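Local coordinates for LSM2-LSM8 complex subunit lsm8 (Schizosaccharomyces pombe, PDB 6PPN), which forms part of the nuclear LSM2-LSM8 complex, which binds U6 snRNA ending in a cyclic 2',3' phosphate and acts in spliceosome assembly, at residues 1-6 with 66-71; 18-23 with 87-92; 31-36 with 59-64; 38-43 with 50-55; 42-47 with 79-84. One frame throughout, in Å; residues are numbered along the deposited sequence.

Interaction 1: residues 1-6 with 66-71; sequences MSLADF and AMVGLV
The N-terminal turn of the Sm fold packs on the strand 66-71, with L3 and F6 meeting V68 and L70. Residues 2-6 form a short 3-10 turn, and F6 carries most of the contact. Its ring takes L70 over one face: CB of L70 lies 3.9 Å from the ring centroid of F6 and 23° off the normal, a CH-pi contact. CG of L70 is anti to the backbone N (chi1 -176°), and with chi2 at 70° CD1 lies over the rim on that same face, 3.7 Å from F6 CD1. At the ring edge F6 CE2 approaches V68 O, at 3.3 Å, while F6 CD2 rests on V68 CG1 at 4.0 Å. The L3 side chain crosses V68 at about a right angle and sets L3 CD2 3.8 Å from V68 CG1. An alanine at F6 would remove the ring and is likely to leave a gap between V68 and L70, with L70 CB stripped of its aromatic partner. F6 also packs on V11 of strand 10-15 and L25 of strand 20-28, and L3 on F28. The strand pairs with 10-15 through its backbone and, from M67 to L70, with an antiparallel strand of a neighbouring subunit.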
# COMPACT_ATOMS: atom_id res chain seq x y z
N MET H 1 -18.17 -13.18 -0.58
CA MET H 1 -16.95 -13.56 0.14
C MET H 1 -17.30 -14.27 1.44
O MET H 1 -18.47 -14.38 1.80
CB MET H 1 -16.07 -12.33 0.45
N SER H 2 -16.26 -14.77 2.11
CA SER H 2 -16.42 -15.27 3.48
C SER H 2 -17.05 -14.18 4.34
O SER H 2 -17.70 -14.48 5.34
CB SER H 2 -15.09 -15.73 4.06
N LEU H 3 -16.88 -12.91 3.95
CA LEU H 3 -17.52 -11.80 4.65
C LEU H 3 -19.03 -11.85 4.52
O LEU H 3 -19.72 -11.29 5.37
CB LEU H 3 -17.05 -10.47 4.09
CG LEU H 3 -15.73 -9.97 4.64
CD1 LEU H 3 -15.34 -8.66 3.95
CD2 LEU H 3 -15.84 -9.83 6.16
N ALA H 4 -19.56 -12.51 3.49
CA ALA H 4 -21.00 -12.75 3.47
C ALA H 4 -21.45 -13.50 4.71
O ALA H 4 -22.59 -13.33 5.15
CB ALA H 4 -21.38 -13.54 2.22
N ASP H 5 -20.56 -14.30 5.31
CA ASP H 5 -20.90 -14.99 6.55
C ASP H 5 -21.17 -14.03 7.69
O ASP H 5 -21.85 -14.41 8.64
CB ASP H 5 -19.76 -15.91 6.99
CG ASP H 5 -19.51 -17.03 6.05
OD1 ASP H 5 -20.33 -17.23 5.12
OD2 ASP H 5 -18.51 -17.76 6.27
N PHE H 6 -20.64 -12.81 7.63
CA PHE H 6 -20.78 -11.83 8.71
C PHE H 6 -21.89 -10.81 8.47
O PHE H 6 -22.07 -9.92 9.32
CB PHE H 6 -19.46 -11.07 8.90
CG PHE H 6 -18.30 -11.93 9.30
CD1 PHE H 6 -18.48 -13.19 9.80
CD2 PHE H 6 -17.00 -11.43 9.19
CE1 PHE H 6 -17.39 -13.97 10.17
CE2 PHE H 6 -15.90 -12.19 9.57
CZ PHE H 6 -16.11 -13.48 10.05
N ALA H 66 -7.50 -4.33 7.55
CA ALA H 66 -6.64 -5.47 7.84
C ALA H 66 -7.43 -6.71 8.22
O ALA H 66 -7.22 -7.79 7.67
CB ALA H 66 -5.65 -5.13 8.98
N MET H 67 -8.35 -6.58 9.16
CA MET H 67 -9.07 -7.75 9.65
C MET H 67 -10.49 -7.36 9.89
O MET H 67 -10.75 -6.23 10.30
CB MET H 67 -8.53 -8.26 10.99
CG MET H 67 -7.20 -8.94 10.91
SD MET H 67 -6.71 -9.19 12.61
CE MET H 67 -5.69 -7.74 12.88
N VAL H 68 -11.40 -8.31 9.70
CA VAL H 68 -12.81 -8.17 10.11
C VAL H 68 -13.16 -9.37 10.99
O VAL H 68 -13.18 -10.51 10.51
CB VAL H 68 -13.76 -8.09 8.90
CG1 VAL H 68 -15.19 -7.89 9.39
CG2 VAL H 68 -13.34 -6.96 7.94
N GLY H 69 -13.43 -9.13 12.27
CA GLY H 69 -13.76 -10.19 13.21
C GLY H 69 -15.25 -10.17 13.51
O GLY H 69 -15.85 -9.11 13.59
N LEU H 70 -15.84 -11.35 13.68
CA LEU H 70 -17.23 -11.44 14.07
C LEU H 70 -17.28 -11.40 15.59
O LEU H 70 -16.66 -12.25 16.25
CB LEU H 70 -17.84 -12.74 13.54
CG LEU H 70 -19.32 -13.00 13.76
CD1 LEU H 70 -20.13 -12.04 12.90
CD2 LEU H 70 -19.65 -14.42 13.37
N VAL H 71 -17.99 -10.43 16.16
CA VAL H 71 -17.97 -10.31 17.62
C VAL H 71 -18.98 -11.31 18.17
O VAL H 71 -20.15 -11.35 17.76
CB VAL H 71 -18.22 -8.87 18.10
CG1 VAL H 71 -18.12 -7.88 16.96
CG2 VAL H 71 -19.50 -8.73 18.83

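Interaction 2: residues 18-23 with 87-92; sequences GRVVLG and EAIPDV
G18 packs against the backbone of I89 where the C-terminal tail of the Sm-like protein passes the turn between strands 10-15 and 20-28. G18 CA lies 3.6 Å from I89 O and 4.0 Å from P90 O. On the other side of the pair, I89 CB comes 3.7 Å from G18 O. The positive phi of G18 (86°) is one that suits glycine. A CB there would collide with I89 O and press on the carbonyl before it, and the lack of one lets the tail come this close. D91 OD1 stays 4.1 Å from G18 N, too far for a bond. Further out, the chains part and side chains take over. V20 and I89 cross at about a right angle, and both also rest on I14 of strand 10-15.

The next shell holds the turn and the tail in place. R19 N is hydrogen-bonded to T15 OG1, and V20 pairs through its backbone with R42 of the adjacent strand. V92 is bonded to N16 in the same way. A neighbouring subunit covers the tail: an aromatic side chain of that subunit lies on P90, and a basic one pairs with E87 OE2. I89 CG1 is anti to the carbonyl carbon (chi1 -61°) and the chain runs on extended (chi2 -171°), which brings I89 CD1 to V20 CG2 at 4.0 Å.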
# COMPACT_ATOMS: atom_id res chain seq x y z
N GLY H 18 -4.24 0.84 12.71
CA GLY H 18 -4.33 0.33 14.07
C GLY H 18 -5.63 0.62 14.78
O GLY H 18 -5.76 0.30 15.97
N ARG H 19 -6.62 1.18 14.10
CA ARG H 19 -7.82 1.56 14.82
C ARG H 19 -8.77 0.37 14.90
O ARG H 19 -8.68 -0.56 14.10
CB ARG H 19 -8.53 2.74 14.14
CG ARG H 19 -7.93 4.08 14.46
CD ARG H 19 -7.56 4.89 13.24
NE ARG H 19 -8.62 5.72 12.68
CZ ARG H 19 -8.46 7.00 12.34
NH1 ARG H 19 -9.46 7.69 11.81
NH2 ARG H 19 -7.29 7.61 12.54
N VAL H 20 -9.65 0.40 15.89
CA VAL H 20 -10.59 -0.68 16.16
C VAL H 20 -11.98 -0.08 16.04
O VAL H 20 -12.32 0.82 16.81
CB VAL H 20 -10.37 -1.28 17.56
CG1 VAL H 20 -11.41 -2.37 17.85
CG2 VAL H 20 -8.96 -1.85 17.67
N VAL H 21 -12.78 -0.53 15.07
CA VAL H 21 -14.13 0.02 14.97
C VAL H 21 -15.14 -1.11 14.85
O VAL H 21 -14.96 -2.04 14.07
CB VAL H 21 -14.30 1.04 13.81
CG1 VAL H 21 -13.09 1.97 13.71
CG2 VAL H 21 -14.56 0.39 12.52
N LEU H 22 -16.19 -1.02 15.65
CA LEU H 22 -17.21 -2.05 15.72
C LEU H 22 -18.48 -1.54 15.07
O LEU H 22 -18.80 -0.35 15.20
CB LEU H 22 -17.51 -2.43 17.17
CG LEU H 22 -16.43 -3.26 17.87
CD1 LEU H 22 -15.34 -2.35 18.44
CD2 LEU H 22 -17.08 -4.13 18.96
N GLY H 23 -19.21 -2.42 14.41
CA GLY H 23 -20.51 -2.01 13.91
C GLY H 23 -21.18 -3.14 13.17
O GLY H 23 -20.64 -4.24 13.06
N GLU H 87 -2.00 -2.66 24.54
CA GLU H 87 -1.11 -1.86 23.74
C GLU H 87 -1.85 -1.37 22.51
O GLU H 87 -2.80 -2.01 22.04
CB GLU H 87 0.11 -2.68 23.34
CG GLU H 87 0.88 -3.10 24.56
CD GLU H 87 2.21 -3.68 24.24
OE1 GLU H 87 2.84 -4.23 25.17
OE2 GLU H 87 2.63 -3.59 23.07
N ALA H 88 -1.42 -0.22 21.99
CA ALA H 88 -1.94 0.23 20.71
C ALA H 88 -1.59 -0.80 19.66
O ALA H 88 -0.45 -1.26 19.58
CB ALA H 88 -1.34 1.57 20.33
N ILE H 89 -2.55 -1.12 18.81
CA ILE H 89 -2.24 -2.03 17.70
C ILE H 89 -1.31 -1.32 16.72
O ILE H 89 -1.55 -0.14 16.38
CB ILE H 89 -3.53 -2.50 17.03
CG1 ILE H 89 -4.38 -3.25 18.05
CG2 ILE H 89 -3.23 -3.35 15.80
CD1 ILE H 89 -5.59 -3.94 17.45
N PRO H 90 -0.23 -1.95 16.27
CA PRO H 90 0.71 -1.25 15.38
C PRO H 90 0.12 -0.99 14.00
O PRO H 90 -0.85 -1.60 13.57
CB PRO H 90 1.88 -2.21 15.29
CG PRO H 90 1.81 -3.01 16.59
CD PRO H 90 0.34 -3.21 16.80
N ASP H 91 0.73 -0.03 13.30
CA ASP H 91 0.34 0.23 11.92
C ASP H 91 0.77 -0.93 11.01
O ASP H 91 1.82 -1.55 11.21
CB ASP H 91 1.00 1.50 11.40
CG ASP H 91 0.39 2.78 11.98
OD1 ASP H 91 -0.56 2.70 12.81
OD2 ASP H 91 0.84 3.87 11.59
N VAL H 92 -0.00 -1.16 9.97
CA VAL H 92 0.49 -2.03 8.91
C VAL H 92 1.65 -1.34 8.22
O VAL H 92 1.56 -0.15 7.87
CB VAL H 92 -0.62 -2.35 7.91
CG1 VAL H 92 -0.01 -3.01 6.69
CG2 VAL H 92 -1.64 -3.27 8.53

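Interaction 3: residues 31-36 with 59-64; sequences TTNLIL and LLRGEN. With nucleotides of chain A.
The R61 guanidinium lies over one face of the uracil of U2 of chain A, in the RNA site of the Sm fold. R61 CG is anti to the backbone N (chi1 -179°), and the chain runs extended to carry the group there. T31 covers the opposite face, its CB 3.8 Å from U2 C2, and D29 OD1 binds T31 OG1. At the rim of the guanidinium, E63 OE1 sits in plane, 2.8 Å from R61 NE. E63 OE2 pairs with a basic side chain of a neighbouring subunit. A leucine in place of R61 would probably leave E63 OE1 without its mate and the uracil face without its charged cover. N33 reads the base edge: OD1 accepts U2 N3 at 2.8 Å, and ND2 gives a nearly straight bond (174°) to U2 O4. N33 OD1 also takes G62 N, and D29 OD2 holds N33 ND2. E63 N bonds U2 O2. Behind, L34 and L60 form an antiparallel pair, L34 N to L60 O and L60 N to L34 O each 2.9 Å.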
# COMPACT_ATOMS: atom_id res chain seq x y z
N THR H 31 -13.33 -5.49 -3.26
CA THR H 31 -12.08 -4.89 -2.79
C THR H 31 -12.04 -4.80 -1.28
O THR H 31 -11.06 -4.26 -0.75
CB THR H 31 -11.88 -3.49 -3.34
OG1 THR H 31 -12.89 -2.63 -2.81
CG2 THR H 31 -11.94 -3.48 -4.85
N THR H 32 -13.05 -5.32 -0.59
CA THR H 32 -13.17 -5.25 0.87
C THR H 32 -13.58 -3.87 1.36
O THR H 32 -13.49 -3.63 2.57
CB THR H 32 -11.88 -5.68 1.59
OG1 THR H 32 -11.12 -6.52 0.71
CG2 THR H 32 -12.18 -6.52 2.83
N ASN H 33 -14.04 -2.96 0.49
CA ASN H 33 -14.80 -1.82 1.00
C ASN H 33 -15.89 -2.36 1.92
O ASN H 33 -16.41 -3.45 1.68
CB ASN H 33 -15.45 -1.01 -0.14
CG ASN H 33 -14.43 -0.35 -1.08
OD1 ASN H 33 -13.33 0.04 -0.68
ND2 ASN H 33 -14.80 -0.26 -2.37
N LEU H 34 -16.18 -1.66 3.00
CA LEU H 34 -17.19 -2.13 3.95
C LEU H 34 -18.13 -0.99 4.29
O LEU H 34 -17.72 0.17 4.29
CB LEU H 34 -16.57 -2.64 5.26
CG LEU H 34 -15.41 -3.61 5.16
CD1 LEU H 34 -14.85 -3.81 6.56
CD2 LEU H 34 -15.85 -4.94 4.59
N ILE H 35 -19.39 -1.33 4.59
CA ILE H 35 -20.32 -0.42 5.25
C ILE H 35 -20.58 -0.95 6.65
O ILE H 35 -21.10 -2.06 6.81
CB ILE H 35 -21.66 -0.31 4.49
CG1 ILE H 35 -21.48 0.12 3.05
CG2 ILE H 35 -22.59 0.67 5.22
CD1 ILE H 35 -22.75 -0.12 2.20
N LEU H 36 -20.33 -0.12 7.66
CA LEU H 36 -20.73 -0.41 9.02
C LEU H 36 -21.76 0.62 9.46
O LEU H 36 -21.61 1.81 9.16
CB LEU H 36 -19.55 -0.35 9.98
CG LEU H 36 -18.34 -1.18 9.59
CD1 LEU H 36 -17.33 -1.13 10.72
CD2 LEU H 36 -18.79 -2.56 9.34
N LEU H 59 -18.13 4.15 5.97
CA LEU H 59 -17.68 3.43 4.79
C LEU H 59 -16.15 3.33 4.82
O LEU H 59 -15.46 4.35 4.83
CB LEU H 59 -18.16 4.15 3.52
CG LEU H 59 -18.32 3.32 2.25
CD1 LEU H 59 -19.07 4.14 1.27
CD2 LEU H 59 -16.99 2.86 1.66
N LEU H 60 -15.62 2.13 4.87
CA LEU H 60 -14.18 1.93 5.01
C LEU H 60 -13.65 1.45 3.66
O LEU H 60 -14.19 0.50 3.09
CB LEU H 60 -13.84 0.89 6.07
CG LEU H 60 -14.04 1.27 7.53
CD1 LEU H 60 -15.34 0.68 8.07
CD2 LEU H 60 -12.84 0.84 8.37
N ARG H 61 -12.62 2.11 3.16
CA ARG H 61 -12.03 1.69 1.90
C ARG H 61 -11.20 0.44 2.16
O ARG H 61 -10.41 0.41 3.11
CB ARG H 61 -11.18 2.81 1.32
CG ARG H 61 -10.52 2.48 -0.03
CD ARG H 61 -9.87 3.74 -0.64
NE ARG H 61 -9.01 3.40 -1.76
CZ ARG H 61 -9.42 3.28 -3.02
NH1 ARG H 61 -10.70 3.51 -3.34
NH2 ARG H 61 -8.56 2.97 -3.97
N GLY H 62 -11.36 -0.58 1.30
CA GLY H 62 -10.81 -1.91 1.60
C GLY H 62 -9.30 -1.93 1.75
O GLY H 62 -8.74 -2.70 2.55
N GLU H 63 -8.62 -1.12 0.97
CA GLU H 63 -7.19 -0.93 1.10
C GLU H 63 -6.76 -0.69 2.53
O GLU H 63 -5.61 -0.93 2.88
CB GLU H 63 -6.86 0.29 0.22
CG GLU H 63 -5.52 0.83 0.23
CD GLU H 63 -5.42 1.94 -0.79
OE1 GLU H 63 -6.48 2.55 -1.08
OE2 GLU H 63 -4.32 2.17 -1.34
N ASN H 64 -7.65 -0.18 3.37
CA ASN H 64 -7.27 0.22 4.72
C ASN H 64 -7.73 -0.81 5.75
O ASN H 64 -7.46 -0.65 6.94
CB ASN H 64 -7.82 1.63 4.99
CG ASN H 64 -7.46 2.17 6.38
OD1 ASN H 64 -8.36 2.47 7.17
ND2 ASN H 64 -6.16 2.31 6.68
P U A 2 -6.41 -0.05 -7.87
OP1 U A 2 -5.19 -0.70 -8.43
OP2 U A 2 -7.75 -0.39 -8.42
O5' U A 2 -6.57 -0.30 -6.32
C5' U A 2 -5.62 0.21 -5.41
C4' U A 2 -5.91 -0.30 -4.03
O4' U A 2 -7.17 0.29 -3.59
C3' U A 2 -6.11 -1.81 -3.94
O3' U A 2 -5.80 -2.20 -2.61
C2' U A 2 -7.61 -1.94 -4.09
O2' U A 2 -8.13 -3.16 -3.61
C1' U A 2 -8.07 -0.74 -3.27
N1 U A 2 -9.43 -0.28 -3.56
C2 U A 2 -10.31 -0.18 -2.50
O2 U A 2 -10.00 -0.42 -1.33
N3 U A 2 -11.57 0.23 -2.86
C4 U A 2 -12.02 0.55 -4.13
O4 U A 2 -13.19 0.91 -4.32
C5 U A 2 -11.04 0.41 -5.16
C6 U A 2 -9.82 -0.01 -4.85
P U A 3 -4.31 -2.60 -2.21
OP1 U A 3 -4.20 -2.78 -0.74
OP2 U A 3 -3.35 -1.63 -2.80
O5' U A 3 -4.17 -3.98 -2.98
C5' U A 3 -3.08 -4.82 -2.80
C4' U A 3 -3.51 -6.21 -3.09
O4' U A 3 -4.63 -6.54 -2.25
C3' U A 3 -4.00 -6.51 -4.51
O3' U A 3 -2.99 -7.10 -5.29
C2' U A 3 -5.13 -7.53 -4.31
O2' U A 3 -4.68 -8.79 -4.79
C1' U A 3 -5.26 -7.63 -2.79
N1 U A 3 -6.65 -7.77 -2.33
C2 U A 3 -6.79 -8.53 -1.21
O2 U A 3 -5.81 -8.93 -0.60
N3 U A 3 -8.10 -8.71 -0.83
C4 U A 3 -9.23 -8.26 -1.48
O4 U A 3 -10.36 -8.52 -1.04
C5 U A 3 -8.97 -7.51 -2.65
C6 U A 3 -7.72 -7.29 -3.02

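Interaction 4: residues 38-43 with 50-55; sequences DSFERI and METIPL
Strands 39-43 and 51-55 run antiparallel, 155° between their axes, and E41 with I53 and I43 with E51 form hydrogen-bonded pairs. A fifth bond, L55 N to S39 O, reaches that oxygen from above its carbonyl plane, 36° out. On the face of F40, R42 and T52, the F40 ring meets T52, with CD2 of F40 3.7 Å from CG2 of T52. R42 NE lies in plane at the edge of the same ring. M50 bends at its third torsion and brings its methyl alongside the aliphatic part of R42; M50 CE is 3.4 Å from R42 CD. On the other face, I43 and I53 touch through their terminal methyls, CD1 to CD1, at 3.5 Å. I43 also lies side by side with E51. At the far end S39 OG comes 3.4 Å from L55 CB, and this hydroxyl is hydrogen-bonded to G56 O. F40 also packs on L22 of the neighbouring strand. The two strands form the antiparallel hairpin that joins the Sm1 and Sm2 motifs of the Sm fold.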
# COMPACT_ATOMS: atom_id res chain seq x y z
N ASP H 38 -24.35 1.96 12.89
CA ASP H 38 -24.30 2.02 14.36
C ASP H 38 -22.90 1.71 14.88
O ASP H 38 -22.71 1.00 15.87
CB ASP H 38 -25.33 1.08 14.98
CG ASP H 38 -26.72 1.59 14.81
OD1 ASP H 38 -27.02 2.66 15.38
OD2 ASP H 38 -27.50 0.95 14.07
N SER H 39 -21.91 2.24 14.19
CA SER H 39 -20.53 1.90 14.51
C SER H 39 -19.94 2.84 15.56
O SER H 39 -20.44 3.94 15.83
CB SER H 39 -19.67 1.96 13.27
OG SER H 39 -19.63 3.29 12.84
N PHE H 40 -18.86 2.38 16.17
CA PHE H 40 -18.13 3.22 17.11
C PHE H 40 -16.69 2.75 17.12
O PHE H 40 -16.39 1.63 16.71
CB PHE H 40 -18.78 3.20 18.51
CG PHE H 40 -18.88 1.83 19.10
CD1 PHE H 40 -20.01 1.06 18.91
CD2 PHE H 40 -17.83 1.31 19.86
CE1 PHE H 40 -20.10 -0.21 19.45
CE2 PHE H 40 -17.93 0.04 20.41
CZ PHE H 40 -19.06 -0.72 20.22
N GLU H 41 -15.78 3.64 17.51
CA GLU H 41 -14.38 3.26 17.62
C GLU H 41 -14.09 2.97 19.07
O GLU H 41 -14.63 3.63 19.95
CB GLU H 41 -13.45 4.37 17.13
CG GLU H 41 -12.00 4.06 17.43
CD GLU H 41 -11.01 4.99 16.75
OE1 GLU H 41 -9.81 4.65 16.76
OE2 GLU H 41 -11.43 6.02 16.19
N ARG H 42 -13.22 1.99 19.32
CA ARG H 42 -12.73 1.70 20.66
C ARG H 42 -11.25 2.05 20.71
O ARG H 42 -10.48 1.61 19.85
CB ARG H 42 -12.90 0.23 21.04
CG ARG H 42 -14.14 -0.11 21.81
CD ARG H 42 -14.29 -1.63 21.93
NE ARG H 42 -15.54 -1.95 22.61
CZ ARG H 42 -16.13 -3.15 22.60
NH1 ARG H 42 -15.57 -4.15 21.94
NH2 ARG H 42 -17.27 -3.33 23.24
N ILE H 43 -10.87 2.84 21.69
CA ILE H 43 -9.47 3.16 21.93
C ILE H 43 -9.10 2.53 23.26
O ILE H 43 -9.42 3.06 24.33
CB ILE H 43 -9.20 4.67 21.91
CG1 ILE H 43 -9.68 5.26 20.57
CG2 ILE H 43 -7.73 4.92 22.12
CD1 ILE H 43 -9.52 6.75 20.47
N MET H 50 -10.59 2.70 28.54
CA MET H 50 -11.00 2.64 27.14
C MET H 50 -11.93 3.80 26.78
O MET H 50 -12.82 4.17 27.55
CB MET H 50 -11.69 1.33 26.84
CG MET H 50 -12.31 1.35 25.48
SD MET H 50 -13.65 0.18 25.35
CE MET H 50 -12.72 -1.28 24.95
N GLU H 51 -11.69 4.41 25.62
CA GLU H 51 -12.54 5.45 25.08
C GLU H 51 -13.42 4.85 23.99
O GLU H 51 -12.97 4.01 23.22
CB GLU H 51 -11.72 6.57 24.45
CG GLU H 51 -10.89 7.39 25.36
CD GLU H 51 -10.40 8.65 24.67
OE1 GLU H 51 -10.88 8.93 23.54
OE2 GLU H 51 -9.53 9.35 25.24
N THR H 52 -14.66 5.32 23.90
CA THR H 52 -15.58 4.87 22.86
C THR H 52 -16.09 6.08 22.10
O THR H 52 -16.72 6.95 22.69
CB THR H 52 -16.74 4.09 23.49
OG1 THR H 52 -16.25 2.81 23.92
CG2 THR H 52 -17.86 3.88 22.49
N ILE H 53 -15.83 6.14 20.80
CA ILE H 53 -16.27 7.28 20.01
C ILE H 53 -17.40 6.84 19.08
O ILE H 53 -17.21 5.92 18.28
CB ILE H 53 -15.10 7.88 19.20
CG1 ILE H 53 -14.02 8.42 20.15
CG2 ILE H 53 -15.60 9.01 18.32
CD1 ILE H 53 -13.00 7.39 20.56
N PRO H 54 -18.57 7.47 19.12
CA PRO H 54 -19.63 7.10 18.18
C PRO H 54 -19.31 7.59 16.78
O PRO H 54 -18.90 8.74 16.61
CB PRO H 54 -20.86 7.82 18.73
CG PRO H 54 -20.45 8.37 20.07
CD PRO H 54 -18.98 8.54 20.04
N LEU H 55 -19.56 6.73 15.78
CA LEU H 55 -19.23 7.05 14.39
C LEU H 55 -20.41 6.98 13.41
O LEU H 55 -20.27 7.49 12.29
CB LEU H 55 -18.12 6.11 13.89
CG LEU H 55 -16.76 6.21 14.59
CD1 LEU H 55 -15.78 5.23 13.92
CD2 LEU H 55 -16.24 7.60 14.49

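Interaction 5: residues 42-47 with 79-84; sequences RIISMD and IEWTKI
R42 lies over the indole of W81, and the indole NE1 is itself hydrogen-bonded to D76 OD1 of helix 73-78. The contact is a cation-pi one: R42 CZ sits 3.6 Å from the centroid of the W81 five-membered ring and 10° off its normal. The two planes are tilted by 30°, and NH2 of R42 comes nearest, 3.2 Å from W81 CD1. The extended side chain of R42 carries the charge out over the ring, and R42 NH1 also keeps a long, weak ion pair with D76. I79 CG2 covers the opposite indole face from within the same segment. At the six-membered end, I44 CD1 packs against W81 CZ3 at 3.7 Å and against I84 CG2 at 3.9 Å. The I84 carbonyl O is buried here and has no partner in the model. M50 fills in beside I44 and W81, and a neighbouring subunit packs on I44, I79 and I84. The arginine-indole pair thus fastens the segment after helix 73-78 to the end of strand 39-43 in the Sm sheet.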
# COMPACT_ATOMS: atom_id res chain seq x y z
N ARG H 42 -13.22 1.99 19.32
CA ARG H 42 -12.73 1.70 20.66
C ARG H 42 -11.25 2.05 20.71
O ARG H 42 -10.48 1.61 19.85
CB ARG H 42 -12.90 0.23 21.04
CG ARG H 42 -14.14 -0.11 21.81
CD ARG H 42 -14.29 -1.63 21.93
NE ARG H 42 -15.54 -1.95 22.61
CZ ARG H 42 -16.13 -3.15 22.60
NH1 ARG H 42 -15.57 -4.15 21.94
NH2 ARG H 42 -17.27 -3.33 23.24
N ILE H 43 -10.87 2.84 21.69
CA ILE H 43 -9.47 3.16 21.93
C ILE H 43 -9.10 2.53 23.26
O ILE H 43 -9.42 3.06 24.33
CB ILE H 43 -9.20 4.67 21.91
CG1 ILE H 43 -9.68 5.26 20.57
CG2 ILE H 43 -7.73 4.92 22.12
CD1 ILE H 43 -9.52 6.75 20.47
N ILE H 44 -8.51 1.35 23.18
CA ILE H 44 -7.86 0.68 24.30
C ILE H 44 -6.42 1.14 24.35
O ILE H 44 -5.75 1.24 23.31
CB ILE H 44 -7.95 -0.85 24.12
CG1 ILE H 44 -9.38 -1.33 24.35
CG2 ILE H 44 -6.91 -1.60 24.98
CD1 ILE H 44 -9.59 -2.74 23.86
N SER H 45 -5.94 1.45 25.54
CA SER H 45 -4.57 1.89 25.76
C SER H 45 -4.05 1.24 27.03
O SER H 45 -4.76 0.48 27.71
CB SER H 45 -4.51 3.41 25.87
OG SER H 45 -4.97 3.79 27.14
N MET H 46 -2.81 1.53 27.38
CA MET H 46 -2.33 1.10 28.69
C MET H 46 -2.44 2.17 29.74
O MET H 46 -2.65 1.84 30.91
CB MET H 46 -0.90 0.57 28.61
CG MET H 46 -0.86 -0.85 28.08
SD MET H 46 0.80 -1.38 27.77
CE MET H 46 1.30 -0.16 26.55
N ASP H 47 -2.34 3.44 29.35
CA ASP H 47 -2.26 4.50 30.36
C ASP H 47 -3.64 4.91 30.87
O ASP H 47 -3.76 5.33 32.03
CB ASP H 47 -1.52 5.72 29.78
N ILE H 79 -17.18 -9.64 29.07
CA ILE H 79 -16.02 -8.76 29.20
C ILE H 79 -16.46 -7.38 29.67
O ILE H 79 -17.44 -6.82 29.16
CB ILE H 79 -15.26 -8.66 27.87
CG1 ILE H 79 -14.80 -10.04 27.42
CG2 ILE H 79 -14.07 -7.73 27.99
CD1 ILE H 79 -14.29 -10.05 26.04
N GLU H 80 -15.72 -6.81 30.64
CA GLU H 80 -15.92 -5.42 31.07
C GLU H 80 -14.87 -4.56 30.39
O GLU H 80 -13.80 -4.30 30.94
CB GLU H 80 -15.83 -5.31 32.59
CG GLU H 80 -16.36 -4.01 33.16
CD GLU H 80 -17.87 -3.93 33.12
OE1 GLU H 80 -18.54 -4.86 33.63
OE2 GLU H 80 -18.39 -2.93 32.57
N TRP H 81 -15.21 -4.06 29.20
CA TRP H 81 -14.27 -3.32 28.38
C TRP H 81 -13.83 -2.01 29.01
O TRP H 81 -12.79 -1.46 28.62
CB TRP H 81 -14.86 -3.04 27.00
CG TRP H 81 -14.99 -4.24 26.09
CD1 TRP H 81 -16.15 -4.91 25.76
CD2 TRP H 81 -13.93 -4.92 25.41
NE1 TRP H 81 -15.87 -5.95 24.91
CE2 TRP H 81 -14.52 -5.98 24.68
CE3 TRP H 81 -12.55 -4.74 25.33
CZ2 TRP H 81 -13.77 -6.84 23.91
CZ3 TRP H 81 -11.81 -5.59 24.57
CH2 TRP H 81 -12.42 -6.63 23.86
N THR H 82 -14.60 -1.48 29.97
CA THR H 82 -14.23 -0.22 30.60
C THR H 82 -12.86 -0.32 31.27
O THR H 82 -11.95 0.47 30.98
CB THR H 82 -15.30 0.20 31.62
N LYS H 83 -12.68 -1.34 32.10
CA LYS H 83 -11.42 -1.55 32.81
C LYS H 83 -10.40 -2.36 32.00
O LYS H 83 -9.58 -3.08 32.59
CB LYS H 83 -11.70 -2.23 34.15
N ILE H 84 -10.39 -2.27 30.66
CA ILE H 84 -9.47 -3.05 29.83
C ILE H 84 -8.33 -2.17 29.33
O ILE H 84 -8.56 -1.07 28.81
CB ILE H 84 -10.19 -3.73 28.65
CG1 ILE H 84 -10.93 -4.98 29.12
CG2 ILE H 84 -9.18 -4.10 27.54
CD1 ILE H 84 -10.09 -6.26 29.05

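In the fold
From the N terminus, the chain first opens interaction 1, which closes when it reaches strand 66-71. Within that loop lies interaction 3, and within interaction 3 lies interaction 4, the hairpin of 38-43 with 50-55, which closes first. Interactions 1 and 3 touch through L3, V68 and L34. Interaction 2 starts inside the first loop and ends beyond it, so the two cross; it encloses interactions 3, 4 and 5. Interaction 5 crosses both 1 and 3 and shares R42 and I43 with interaction 4, where M50 touches W81. Interactions 2 and 4 are joined by backbone bonds between neighbouring strands. Together the contacts tie the N-terminal turn, the RNA site and the C-terminal tail to one curled sheet.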